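Long-range contacts in Vlm2 (Streptomyces tsusimaensis, PDB 6ECB), which helps to build the depsipeptide valinomycin as part of a nonribosomal peptide synthetase, the present chain being its thioesterase domain, of the alpha/beta-hydrolase fold: residues P24-V29 / E71-G76; P45-T50 / M217-Y222; G53-A58 / P198-F203; E79-P84 / L209-R214. One frame throughout, in Å; residues are numbered along the deposited sequence.

Contact 1. Residues P24-V29 / E71-G76; sequences PTAKLV and EAPGLG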
loop_
_atom_site.group_PDB
_atom_site.type_symbol
_atom_site.label_atom_id
_atom_site.label_comp_id
_atom_site.label_asym_id
_atom_site.label_seq_id
_atom_site.Cartn_x
_atom_site.Cartn_y
_atom_site.Cartn_z
ATOM N N PRO A 24 2.344 -4.625 21.121
ATOM C CA PRO A 24 2.383 -3.838 19.877
ATOM C C PRO A 24 1.091 -3.960 19.089
ATOM O O PRO A 24 0.488 -5.029 19.013
ATOM C CB PRO A 24 3.559 -4.452 19.108
ATOM C CG PRO A 24 3.601 -5.859 19.577
ATOM C CD PRO A 24 3.204 -5.820 21.022
ATOM N N THR A 25 0.684 -2.856 18.458
ATOM C CA THR A 25 -0.465 -2.889 17.566
ATOM C C THR A 25 -0.206 -2.001 16.368
ATOM O O THR A 25 0.552 -1.028 16.444
ATOM C CB THR A 25 -1.774 -2.393 18.220
ATOM O OG1 THR A 25 -1.563 -1.078 18.747
ATOM C CG2 THR A 25 -2.211 -3.345 19.326
ATOM N N ALA A 26 -0.850 -2.355 15.268
ATOM C CA ALA A 26 -0.924 -1.449 14.143
ATOM C C ALA A 26 -1.895 -0.322 14.472
ATOM O O ALA A 26 -2.682 -0.401 15.418
ATOM C CB ALA A 26 -1.355 -2.186 12.892
ATOM N N LYS A 27 -1.826 0.734 13.670
ATOM C CA LYS A 27 -2.490 2.000 13.941
ATOM C C LYS A 27 -3.341 2.332 12.731
ATOM O O LYS A 27 -2.834 2.341 11.612
ATOM C CB LYS A 27 -1.429 3.075 14.187
ATOM C CG LYS A 27 -1.889 4.496 14.302
ATOM C CD LYS A 27 -0.677 5.407 14.612
ATOM C CE LYS A 27 -1.017 6.885 14.480
ATOM N NZ LYS A 27 0.095 7.778 14.934
ATOM N N LEU A 28 -4.622 2.613 12.945
ATOM C CA LEU A 28 -5.495 3.045 11.863
ATOM C C LEU A 28 -5.375 4.560 11.703
ATOM O O LEU A 28 -5.611 5.301 12.664
ATOM C CB LEU A 28 -6.918 2.628 12.208
ATOM C CG LEU A 28 -7.933 2.528 11.097
ATOM C CD1 LEU A 28 -7.485 1.529 10.053
ATOM C CD2 LEU A 28 -9.267 2.126 11.697
ATOM N N VAL A 29 -4.995 5.019 10.514
ATOM C CA VAL A 29 -4.770 6.442 10.238
ATOM C C VAL A 29 -5.787 6.924 9.207
ATOM O O VAL A 29 -5.916 6.330 8.135
ATOM C CB VAL A 29 -3.348 6.684 9.713
ATOM C CG1 VAL A 29 -3.160 8.159 9.387
ATOM C CG2 VAL A 29 -2.329 6.225 10.741
ATOM N N GLU A 71 -1.063 1.618 9.570
ATOM C CA GLU A 71 0.354 1.826 9.786
ATOM C C GLU A 71 0.904 0.659 10.605
ATOM O O GLU A 71 0.311 0.272 11.616
ATOM C CB GLU A 71 0.539 3.139 10.526
ATOM C CG GLU A 71 1.914 3.549 10.700
ATOM C CD GLU A 71 2.327 4.662 9.757
ATOM O OE1 GLU A 71 1.871 4.760 8.586
ATOM O OE2 GLU A 71 3.155 5.418 10.225
ATOM N N ALA A 72 2.032 0.123 10.179
ATOM C CA ALA A 72 2.626 -1.004 10.894
ATOM C C ALA A 72 2.979 -0.610 12.326
ATOM O O ALA A 72 3.303 0.545 12.611
ATOM C CB ALA A 72 3.884 -1.484 10.175
ATOM N N PRO A 73 3.004 -1.579 13.256
ATOM C CA PRO A 73 3.528 -1.278 14.585
ATOM C C PRO A 73 4.996 -0.898 14.505
ATOM O O PRO A 73 5.719 -1.349 13.617
ATOM C CB PRO A 73 3.329 -2.590 15.354
ATOM C CG PRO A 73 3.211 -3.622 14.360
ATOM C CD PRO A 73 2.638 -2.993 13.111
ATOM N N GLY A 74 5.414 -0.045 15.439
ATOM C CA GLY A 74 6.809 0.226 15.717
ATOM C C GLY A 74 7.410 1.370 14.940
ATOM O O GLY A 74 8.611 1.614 15.063
ATOM N N LEU A 75 6.618 2.065 14.129
ATOM C CA LEU A 75 7.103 3.228 13.397
ATOM C C LEU A 75 7.038 4.521 14.211
ATOM O O LEU A 75 7.698 5.492 13.832
ATOM C CB LEU A 75 6.319 3.384 12.087
ATOM C CG LEU A 75 6.457 2.267 11.039
ATOM C CD1 LEU A 75 5.656 2.574 9.792
ATOM C CD2 LEU A 75 7.898 1.974 10.637
ATOM N N GLY A 76 6.327 4.540 15.353
ATOM C CA GLY A 76 6.198 5.757 16.141
ATOM C C GLY A 76 7.372 6.014 17.073
ATOM O O GLY A 76 8.139 5.125 17.436
#
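The planar groups that meet first are the peptide units of Lys27 and Glu71, each carbonyl receiving the other residue's N-H within its own plane. Lys27 N reaches Glu71 O at 3.0 Å, and Glu71 N reaches Lys27 O at 2.8 Å along an almost straight bond (176°). The pair is thus an antiparallel hydrogen-bonded one, and the two CB atoms lie together on one side of the sheet, 4.2 Å apart. Ala26 suits its place because only a methyl group need pass beside Glu71 O, its CB standing 3.2 Å away. Beyond it, the Pro73 ring presents CD to the CA of Ala26 and CB to Thr25 O (3.4 Å), while Pro24 CB approaches the same CB of Pro73. Glu71 sets CG anti to its own nitrogen (chi1 -174°), then bends at chi2, which turns the carboxylate from the neighbouring strand toward Tyr208 OH and Val51 N. Next comes a type II turn from Ala72 to Leu75, where Gly74 takes a positive phi that favours glycine. Strand 27-30, the outermost on this side, runs antiparallel to strand 67-71, as the early antiparallel strand of an alpha/beta-hydrolase sheet does beside its parallel neighbours.

Contact 2. Residues P45-T50 / M217-Y222; sequences PPAGGT and MHQLMY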
loop_
_atom_site.group_PDB
_atom_site.type_symbol
_atom_site.label_atom_id
_atom_site.label_comp_id
_atom_site.label_asym_id
_atom_site.label_seq_id
_atom_site.Cartn_x
_atom_site.Cartn_y
_atom_site.Cartn_z
ATOM N N PRO A 45 -0.445 -1.431 4.146
ATOM C CA PRO A 45 0.789 -0.779 3.704
ATOM C C PRO A 45 1.684 -1.703 2.894
ATOM O O PRO A 45 1.753 -2.911 3.148
ATOM C CB PRO A 45 1.469 -0.394 5.032
ATOM C CG PRO A 45 1.051 -1.471 5.974
ATOM C CD PRO A 45 -0.399 -1.781 5.583
ATOM N N PRO A 46 2.468 -1.140 1.963
ATOM C CA PRO A 46 3.482 -1.915 1.260
ATOM C C PRO A 46 4.711 -2.110 2.142
ATOM O O PRO A 46 4.680 -1.754 3.328
ATOM C CB PRO A 46 3.802 -1.041 0.053
ATOM C CG PRO A 46 3.731 0.298 0.614
ATOM C CD PRO A 46 2.551 0.285 1.581
ATOM N N ALA A 47 5.790 -2.616 1.561
ATOM C CA ALA A 47 6.998 -2.867 2.352
ATOM C C ALA A 47 7.433 -1.584 3.028
ATOM O O ALA A 47 7.533 -0.524 2.390
ATOM C CB ALA A 47 8.115 -3.408 1.474
ATOM N N GLY A 48 7.710 -1.675 4.329
ATOM C CA GLY A 48 8.065 -0.520 5.139
ATOM C C GLY A 48 6.954 -0.071 6.071
ATOM O O GLY A 48 7.225 0.665 7.048
ATOM N N GLY A 49 5.714 -0.478 5.794
ATOM C CA GLY A 49 4.648 -0.364 6.762
ATOM C C GLY A 49 3.966 0.978 6.857
ATOM O O GLY A 49 3.148 1.155 7.759
ATOM N N THR A 50 4.296 1.923 5.985
ATOM C CA THR A 50 3.740 3.265 6.052
ATOM C C THR A 50 2.523 3.393 5.149
ATOM O O THR A 50 2.417 2.701 4.132
ATOM C CB THR A 50 4.787 4.306 5.650
ATOM O OG1 THR A 50 4.267 5.621 5.829
ATOM C CG2 THR A 50 5.207 4.155 4.201
ATOM N N MET A 217 13.391 -2.959 4.396
ATOM C CA MET A 217 14.371 -3.986 4.050
ATOM C C MET A 217 13.918 -5.347 4.555
ATOM O O MET A 217 14.041 -6.356 3.855
ATOM C CB MET A 217 15.745 -3.644 4.639
ATOM C CG MET A 217 16.877 -4.479 4.043
ATOM S SD MET A 217 17.156 -4.115 2.292
ATOM C CE MET A 217 16.885 -2.352 2.276
ATOM N N HIS A 218 13.368 -5.387 5.771
ATOM C CA HIS A 218 12.869 -6.642 6.332
ATOM C C HIS A 218 11.746 -7.227 5.479
ATOM O O HIS A 218 11.746 -8.419 5.162
ATOM C CB HIS A 218 12.371 -6.394 7.755
ATOM C CG HIS A 218 11.615 -7.532 8.338
ATOM N ND1 HIS A 218 12.242 -8.671 8.798
ATOM C CD2 HIS A 218 10.292 -7.710 8.556
ATOM C CE1 HIS A 218 11.329 -9.512 9.253
ATOM N NE2 HIS A 218 10.139 -8.953 9.120
ATOM N N GLN A 219 10.769 -6.404 5.115
ATOM C CA GLN A 219 9.605 -6.922 4.401
ATOM C C GLN A 219 9.925 -7.215 2.941
ATOM O O GLN A 219 9.265 -8.063 2.315
ATOM C CB GLN A 219 8.453 -5.941 4.505
ATOM C CG GLN A 219 7.948 -5.776 5.931
ATOM C CD GLN A 219 6.663 -5.043 6.010
ATOM O OE1 GLN A 219 6.561 -3.900 5.562
ATOM N NE2 GLN A 219 5.639 -5.695 6.572
ATOM N N LEU A 220 10.922 -6.540 2.390
ATOM C CA LEU A 220 11.395 -6.904 1.059
ATOM C C LEU A 220 11.977 -8.303 1.013
ATOM O O LEU A 220 12.122 -8.849 -0.081
ATOM C CB LEU A 220 12.440 -5.897 0.568
ATOM C CG LEU A 220 11.861 -4.534 0.178
ATOM C CD1 LEU A 220 12.958 -3.573 -0.181
ATOM C CD2 LEU A 220 10.855 -4.662 -0.988
ATOM N N MET A 221 12.341 -8.903 2.162
ATOM C CA MET A 221 12.797 -10.272 2.186
ATOM C C MET A 221 11.682 -11.293 2.359
ATOM O O MET A 221 11.977 -12.480 2.390
ATOM C CB MET A 221 13.830 -10.475 3.324
ATOM C CG MET A 221 14.956 -9.526 3.270
ATOM S SD MET A 221 16.136 -9.883 4.629
ATOM C CE MET A 221 16.906 -8.291 4.763
ATOM N N TYR A 222 10.415 -10.882 2.473
ATOM C CA TYR A 222 9.322 -11.858 2.505
ATOM C C TYR A 222 9.393 -12.759 1.274
ATOM O O TYR A 222 9.726 -12.306 0.177
ATOM C CB TYR A 222 7.971 -11.177 2.535
ATOM C CG TYR A 222 7.557 -10.502 3.826
ATOM C CD1 TYR A 222 8.203 -10.759 5.033
ATOM C CD2 TYR A 222 6.497 -9.634 3.826
ATOM C CE1 TYR A 222 7.774 -10.126 6.217
ATOM C CE2 TYR A 222 6.063 -9.022 4.967
ATOM C CZ TYR A 222 6.710 -9.267 6.164
ATOM O OH TYR A 222 6.212 -8.597 7.273
HETATM O O HOH W 1 3.680 -3.783 5.255
#
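Hydrogen bonding is centred on Gln219, whose side chain leaves the helix and reaches the turn from Pro46 to Gly49. Its CG lies anti to the carbonyl carbon (chi1 -65°) and the chain runs extended beyond it, carrying the amide to the turn. There OE1 accepts Gly48 N at 2.8 Å, with the donor lying in the carbonyl plane and the N-H coming in at 146°. Water 1 also lies close, 2.9 Å from Gln219 OE1 and 3.0 Å from Pro46 O, and can donate to either. At the other end of the amide, Gln219 NE2 gives a straight bond (168°) to Tyr222 OH at 3.0 Å, close to the amide plane, so donor and acceptor ends are both engaged and the flip of the amide is settled. A glutamine suits this place because it offers an acceptor and a donor on one flat group; an alanine here would probably leave Gly48 N and Tyr222 OH without this partner and the turn less firmly tied to the helix.

Apolar contacts are small by comparison. Ala47 CB sits against Gln219 CB and, at 3.9 Å, against Leu220 CD2, while the Tyr222 ring lays one face over Gln219 CA. The turn is type II, closed by Gly49 N to Pro46 O, and its Gly48 has backbone angles that call for glycine.

The turn lies in the loop after strand 40-44, the place where relatives commonly form part of the oxyanion hole, and Pro46 touches the probable nucleophile elbow. Helices 86-97 and 112-126 pack on Gln219 and Tyr222, and helix 157-165 meets Leu220.

Contact 3. Residues G53-A58 / P198-F203; sequences GYIELA and PRVSAF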
loop_
_atom_site.group_PDB
_atom_site.type_symbol
_atom_site.label_atom_id
_atom_site.label_comp_id
_atom_site.label_asym_id
_atom_site.label_seq_id
_atom_site.Cartn_x
_atom_site.Cartn_y
_atom_site.Cartn_z
ATOM N N GLY A 53 2.377 6.549 1.144
ATOM C CA GLY A 53 2.261 6.380 -0.295
ATOM C C GLY A 53 0.844 6.457 -0.833
ATOM O O GLY A 53 0.676 6.576 -2.050
ATOM N N TYR A 54 -0.162 6.395 0.043
ATOM C CA TYR A 54 -1.564 6.500 -0.358
ATOM C C TYR A 54 -2.153 7.890 -0.167
ATOM O O TYR A 54 -3.327 8.104 -0.506
ATOM C CB TYR A 54 -2.409 5.516 0.434
ATOM C CG TYR A 54 -2.007 4.073 0.276
ATOM C CD1 TYR A 54 -2.181 3.400 -0.927
ATOM C CD2 TYR A 54 -1.494 3.371 1.348
ATOM C CE1 TYR A 54 -1.850 2.062 -1.060
ATOM C CE2 TYR A 54 -1.146 2.023 1.220
ATOM C CZ TYR A 54 -1.318 1.391 0.011
ATOM O OH TYR A 54 -1.005 0.045 -0.146
ATOM N N ILE A 55 -1.388 8.840 0.382
ATOM C CA ILE A 55 -1.971 10.128 0.736
ATOM C C ILE A 55 -2.455 10.856 -0.503
ATOM O O ILE A 55 -3.547 11.434 -0.509
ATOM C CB ILE A 55 -0.971 10.976 1.543
ATOM C CG1 ILE A 55 -0.842 10.384 2.951
ATOM C CG2 ILE A 55 -1.418 12.432 1.604
ATOM C CD1 ILE A 55 0.378 10.915 3.696
ATOM N N GLU A 56 -1.652 10.862 -1.566
ATOM C CA GLU A 56 -2.061 11.594 -2.759
ATOM C C GLU A 56 -3.305 10.971 -3.381
ATOM O O GLU A 56 -4.228 11.696 -3.784
ATOM C CB GLU A 56 -0.928 11.645 -3.779
ATOM C CG GLU A 56 0.155 12.645 -3.472
ATOM C CD GLU A 56 -0.382 14.076 -3.201
ATOM O OE1 GLU A 56 -1.154 14.623 -4.025
ATOM O OE2 GLU A 56 -0.031 14.635 -2.133
ATOM N N LEU A 57 -3.369 9.639 -3.432
ATOM C CA LEU A 57 -4.552 8.971 -3.947
ATOM C C LEU A 57 -5.764 9.352 -3.121
ATOM O O LEU A 57 -6.810 9.742 -3.657
ATOM C CB LEU A 57 -4.345 7.451 -3.941
ATOM C CG LEU A 57 -5.551 6.630 -4.377
ATOM C CD1 LEU A 57 -5.995 6.938 -5.797
ATOM C CD2 LEU A 57 -5.259 5.132 -4.220
ATOM N N ALA A 58 -5.625 9.283 -1.805
ATOM C CA ALA A 58 -6.743 9.600 -0.925
ATOM C C ALA A 58 -7.226 11.024 -1.134
ATOM O O ALA A 58 -8.435 11.282 -1.080
ATOM C CB ALA A 58 -6.342 9.389 0.531
ATOM N N PRO A 198 2.891 19.845 4.631
ATOM C CA PRO A 198 1.879 19.575 5.667
ATOM C C PRO A 198 1.189 18.227 5.517
ATOM O O PRO A 198 0.535 17.771 6.464
ATOM C CB PRO A 198 0.895 20.737 5.492
ATOM C CG PRO A 198 1.022 21.117 4.050
ATOM C CD PRO A 198 2.465 20.909 3.702
ATOM N N ARG A 199 1.321 17.580 4.363
ATOM C CA ARG A 199 0.742 16.254 4.171
ATOM C C ARG A 199 1.502 15.189 4.957
ATOM O O ARG A 199 0.909 14.189 5.373
ATOM C CB ARG A 199 0.739 15.906 2.679
ATOM C CG ARG A 199 -0.168 16.791 1.795
ATOM C CD ARG A 199 0.184 16.667 0.310
ATOM N NE ARG A 199 1.382 17.429 -0.062
ATOM C CZ ARG A 199 1.800 17.638 -1.312
ATOM N NH1 ARG A 199 1.123 17.156 -2.348
ATOM N NH2 ARG A 199 2.906 18.345 -1.533
ATOM N N VAL A 200 2.807 15.376 5.170
ATOM C CA VAL A 200 3.621 14.338 5.793
ATOM C C VAL A 200 4.470 14.830 6.960
ATOM O O VAL A 200 4.997 14.008 7.707
ATOM C CB VAL A 200 4.530 13.673 4.741
ATOM C CG1 VAL A 200 3.699 13.133 3.596
ATOM C CG2 VAL A 200 5.569 14.677 4.229
ATOM N N SER A 201 4.642 16.140 7.140
ATOM C CA SER A 201 5.570 16.624 8.166
ATOM C C SER A 201 5.149 16.210 9.571
ATOM O O SER A 201 5.989 16.180 10.475
ATOM C CB SER A 201 5.688 18.144 8.090
ATOM O OG SER A 201 4.470 18.761 8.443
ATOM N N ALA A 202 3.873 15.879 9.765
ATOM C CA ALA A 202 3.384 15.518 11.089
ATOM C C ALA A 202 4.090 14.278 11.619
ATOM O O ALA A 202 4.365 14.178 12.821
ATOM C CB ALA A 202 1.874 15.281 11.038
ATOM N N PHE A 203 4.388 13.321 10.736
ATOM C CA PHE A 203 4.972 12.061 11.164
ATOM C C PHE A 203 6.322 11.718 10.544
ATOM O O PHE A 203 7.040 10.899 11.121
ATOM C CB PHE A 203 4.006 10.912 10.865
ATOM C CG PHE A 203 3.702 10.746 9.412
ATOM C CD1 PHE A 203 4.499 9.952 8.619
ATOM C CD2 PHE A 203 2.617 11.395 8.832
ATOM C CE1 PHE A 203 4.223 9.785 7.272
ATOM C CE2 PHE A 203 2.329 11.224 7.476
ATOM C CZ PHE A 203 3.136 10.426 6.699
#
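Arg199, followed outward, starts with CB resting 4.2 Å from Ile55 CG2, so its aliphatic root shares the apolar side of the contact. Farther out, CD passes 3.2 Å from Glu56 OE2. The bend at chi3 (-78°) turns the guanidinium so that NH1 comes over Glu56 OE2 in a salt bridge of 2.8 Å, while NE pairs with Asp197. The bond to Glu56 is bent (131°), meets the oxygen from above the carboxylate plane, and leaves the two flat groups 85° apart, so it is a single-point pairing rather than a side-by-side one. Beside it, Ile55 extends CD1 to three partners: Arg199 O, Val200 CG1 at 4.0 Å, and the rim of the Phe203 ring at CZ (4.1 Å). A branched aliphatic chain fits this spot: CG2 lies on the root of Arg199 while CD1 reaches on to Val200 and Phe203. Glu56 also holds Arg59 through OE1; replacing it with an alanine would probably leave Arg199 and Arg59, whose NH1 atoms lie close, without the negative charge between them, although Arg199 would keep Asp197 at NE. Arg199 is poorly ordered, so its end is probably mobile. The chemistry implies a modest joint between helix 55-60 and the loop before helix 206-220: a small greasy centre, with an adaptable ion pair at its margin.

Contact 4. Residues E79-P84 / L209-R214; sequences ETPVYP and LDRFLR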
loop_
_atom_site.group_PDB
_atom_site.type_symbol
_atom_site.label_atom_id
_atom_site.label_comp_id
_atom_site.label_asym_id
_atom_site.label_seq_id
_atom_site.Cartn_x
_atom_site.Cartn_y
_atom_site.Cartn_z
ATOM N N GLU A 79 8.661 4.021 20.414
ATOM C CA GLU A 79 8.088 2.685 20.398
ATOM C C GLU A 79 9.166 1.642 20.133
ATOM O O GLU A 79 10.256 1.936 19.641
ATOM C CB GLU A 79 7.004 2.556 19.339
ATOM C CG GLU A 79 5.821 3.472 19.505
ATOM C CD GLU A 79 4.745 3.197 18.461
ATOM O OE1 GLU A 79 4.926 2.290 17.625
ATOM O OE2 GLU A 79 3.717 3.902 18.471
ATOM N N THR A 80 8.860 0.428 20.471
ATOM C CA THR A 80 9.766 -0.649 20.124
ATOM C C THR A 80 9.597 -0.960 18.638
ATOM O O THR A 80 8.470 -1.161 18.186
ATOM C CB THR A 80 9.468 -1.888 20.950
ATOM O OG1 THR A 80 9.221 -1.511 22.314
ATOM C CG2 THR A 80 10.653 -2.831 20.897
ATOM N N PRO A 81 10.668 -0.960 17.847
ATOM C CA PRO A 81 10.519 -1.367 16.443
ATOM C C PRO A 81 10.072 -2.816 16.405
ATOM O O PRO A 81 10.396 -3.602 17.303
ATOM C CB PRO A 81 11.925 -1.186 15.856
ATOM C CG PRO A 81 12.740 -0.509 16.921
ATOM C CD PRO A 81 12.083 -0.803 18.220
ATOM N N VAL A 82 9.285 -3.150 15.386
ATOM C CA VAL A 82 8.730 -4.487 15.221
ATOM C C VAL A 82 8.981 -4.926 13.789
ATOM O O VAL A 82 8.680 -4.174 12.856
ATOM C CB VAL A 82 7.219 -4.518 15.525
ATOM C CG1 VAL A 82 6.677 -5.917 15.341
ATOM C CG2 VAL A 82 6.959 -4.015 16.929
ATOM N N TYR A 83 9.487 -6.147 13.623
ATOM C CA TYR A 83 9.753 -6.748 12.316
ATOM C C TYR A 83 8.883 -7.996 12.217
ATOM O O TYR A 83 9.314 -9.114 12.527
ATOM C CB TYR A 83 11.239 -7.069 12.155
ATOM C CG TYR A 83 12.103 -5.859 12.366
ATOM C CD1 TYR A 83 12.099 -4.830 11.438
ATOM C CD2 TYR A 83 12.872 -5.709 13.500
ATOM C CE1 TYR A 83 12.868 -3.703 11.616
ATOM C CE2 TYR A 83 13.661 -4.584 13.683
ATOM C CZ TYR A 83 13.640 -3.569 12.734
ATOM O OH TYR A 83 14.416 -2.430 12.899
ATOM N N PRO A 84 7.636 -7.838 11.816
ATOM C CA PRO A 84 6.725 -8.981 11.803
ATOM C C PRO A 84 6.988 -9.902 10.632
ATOM O O PRO A 84 7.418 -9.475 9.554
ATOM C CB PRO A 84 5.337 -8.336 11.668
ATOM C CG PRO A 84 5.571 -6.996 11.153
ATOM C CD PRO A 84 6.989 -6.586 11.402
ATOM N N LEU A 209 11.716 7.935 9.419
ATOM C CA LEU A 209 12.352 7.502 8.181
ATOM C C LEU A 209 13.273 6.314 8.428
ATOM O O LEU A 209 13.301 5.357 7.643
ATOM C CB LEU A 209 13.134 8.677 7.584
ATOM C CG LEU A 209 13.931 8.383 6.321
ATOM C CD1 LEU A 209 13.023 7.901 5.200
ATOM C CD2 LEU A 209 14.703 9.630 5.908
ATOM N N ASP A 210 14.069 6.385 9.494
ATOM C CA ASP A 210 14.938 5.267 9.846
ATOM C C ASP A 210 14.130 4.001 10.080
ATOM O O ASP A 210 14.475 2.921 9.579
ATOM C CB ASP A 210 15.741 5.637 11.093
ATOM C CG ASP A 210 16.779 4.596 11.431
ATOM O OD1 ASP A 210 17.731 4.457 10.633
ATOM O OD2 ASP A 210 16.641 3.914 12.474
ATOM N N ARG A 211 13.028 4.116 10.813
ATOM C CA ARG A 211 12.237 2.934 11.126
ATOM C C ARG A 211 11.575 2.387 9.877
ATOM O O ARG A 211 11.502 1.173 9.679
ATOM C CB ARG A 211 11.200 3.270 12.190
ATOM C CG ARG A 211 11.805 3.569 13.561
ATOM C CD ARG A 211 10.743 4.138 14.498
ATOM N NE ARG A 211 11.299 4.471 15.816
ATOM C CZ ARG A 211 11.169 3.724 16.910
ATOM N NH1 ARG A 211 10.489 2.589 16.873
ATOM N NH2 ARG A 211 11.721 4.117 18.050
ATOM N N PHE A 212 11.117 3.280 9.001
ATOM C CA PHE A 212 10.526 2.852 7.744
ATOM C C PHE A 212 11.546 2.099 6.896
ATOM O O PHE A 212 11.244 1.038 6.337
ATOM C CB PHE A 212 9.987 4.067 6.969
ATOM C CG PHE A 212 9.777 3.765 5.518
ATOM C CD1 PHE A 212 8.627 3.159 5.104
ATOM C CD2 PHE A 212 10.773 4.038 4.587
ATOM C CE1 PHE A 212 8.443 2.829 3.791
ATOM C CE2 PHE A 212 10.603 3.708 3.257
ATOM C CZ PHE A 212 9.443 3.114 2.858
ATOM N N LEU A 213 12.757 2.641 6.766
ATOM C CA LEU A 213 13.742 2.010 5.893
ATOM C C LEU A 213 14.156 0.642 6.426
ATOM O O LEU A 213 14.360 -0.300 5.649
ATOM C CB LEU A 213 14.953 2.915 5.733
ATOM C CG LEU A 213 14.693 4.217 4.976
ATOM C CD1 LEU A 213 15.861 5.166 5.163
ATOM C CD2 LEU A 213 14.471 3.898 3.507
ATOM N N ARG A 214 14.247 0.500 7.749
ATOM C CA ARG A 214 14.613 -0.796 8.317
ATOM C C ARG A 214 13.481 -1.802 8.151
ATOM O O ARG A 214 13.720 -2.952 7.770
ATOM C CB ARG A 214 14.993 -0.651 9.790
ATOM C CG ARG A 214 16.264 0.154 10.040
ATOM C CD ARG A 214 16.606 0.254 11.539
ATOM N NE ARG A 214 17.794 1.090 11.743
ATOM C CZ ARG A 214 19.038 0.671 11.523
ATOM N NH1 ARG A 214 19.269 -0.577 11.112
ATOM N NH2 ARG A 214 20.055 1.499 11.720
#
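Arg211 grips a single backbone oxygen, Glu79 O, with both terminal nitrogens. NH2 reaches it at 3.1 Å in the carbonyl plane, on a lone pair, whereas NH1, at 2.9 Å, comes from above that plane (55° out of it). The oxygen lies in the guanidinium plane at its edge, so one flat group is held end-on by one acceptor. Pro81 completes this first shell: its CG is 3.8 Å from Arg211 NH1, and its ring brings no N-H to compete for Glu79 O. One helical turn later, Tyr83 OH lies alongside the aliphatic part of Arg214, 3.6 Å from CB and 3.7 Å from CD, with CE1 near the end of the same residue's backbone; the aromatic ring and the guanidinium stand 74° apart.

What positions these groups is a second layer of polar partners. The chain of Arg211 runs extended from CG to NE, long enough to bring the guanidinium to the loop, and there NE pairs with Asp207 and NH1 also donates to Gly74 O. Arg214 is fixed by Asp210, one turn back on the same helix: its NE meets Asp210 OD2 at 3.1 Å, in the guanidinium plane and on the syn side of the carboxylate. Glu79 OE1 makes weak bonds to Gly74 N and Gly76 N.

The chemistry suggests that a lengthy, charged arm spans an exposed boundary: an arginine can satisfy two backbone carbonyls and a carboxylate at once, tying the loop before helix 86-97 to helix 206-220.

How the contacts relate
Along the chain contact 1 closes before contact 4 opens, contacts 3 and 4 both fall between the two segments of contact 2, and contact 1 alternates with both contact 2 and contact 3. Contacts 1, 2 and 4 form a cluster, their centres 10 to 13 Å apart, and contact 3 lies 16 to 19 Å from them. Helix 206-220 supplies contacts 2 and 4, the loop after strand 67-71 contacts 1 and 4. Direct bonds join them: Ala72 N to Gly49 O, and Pro84 O to Tyr222 and His218. Contacts 1, 2 and 4 join the sheet edge and its loops to helix 206-220, contact 2 beside the probable active site; contact 3 joins helix 55-60 to the loop leading into that helix.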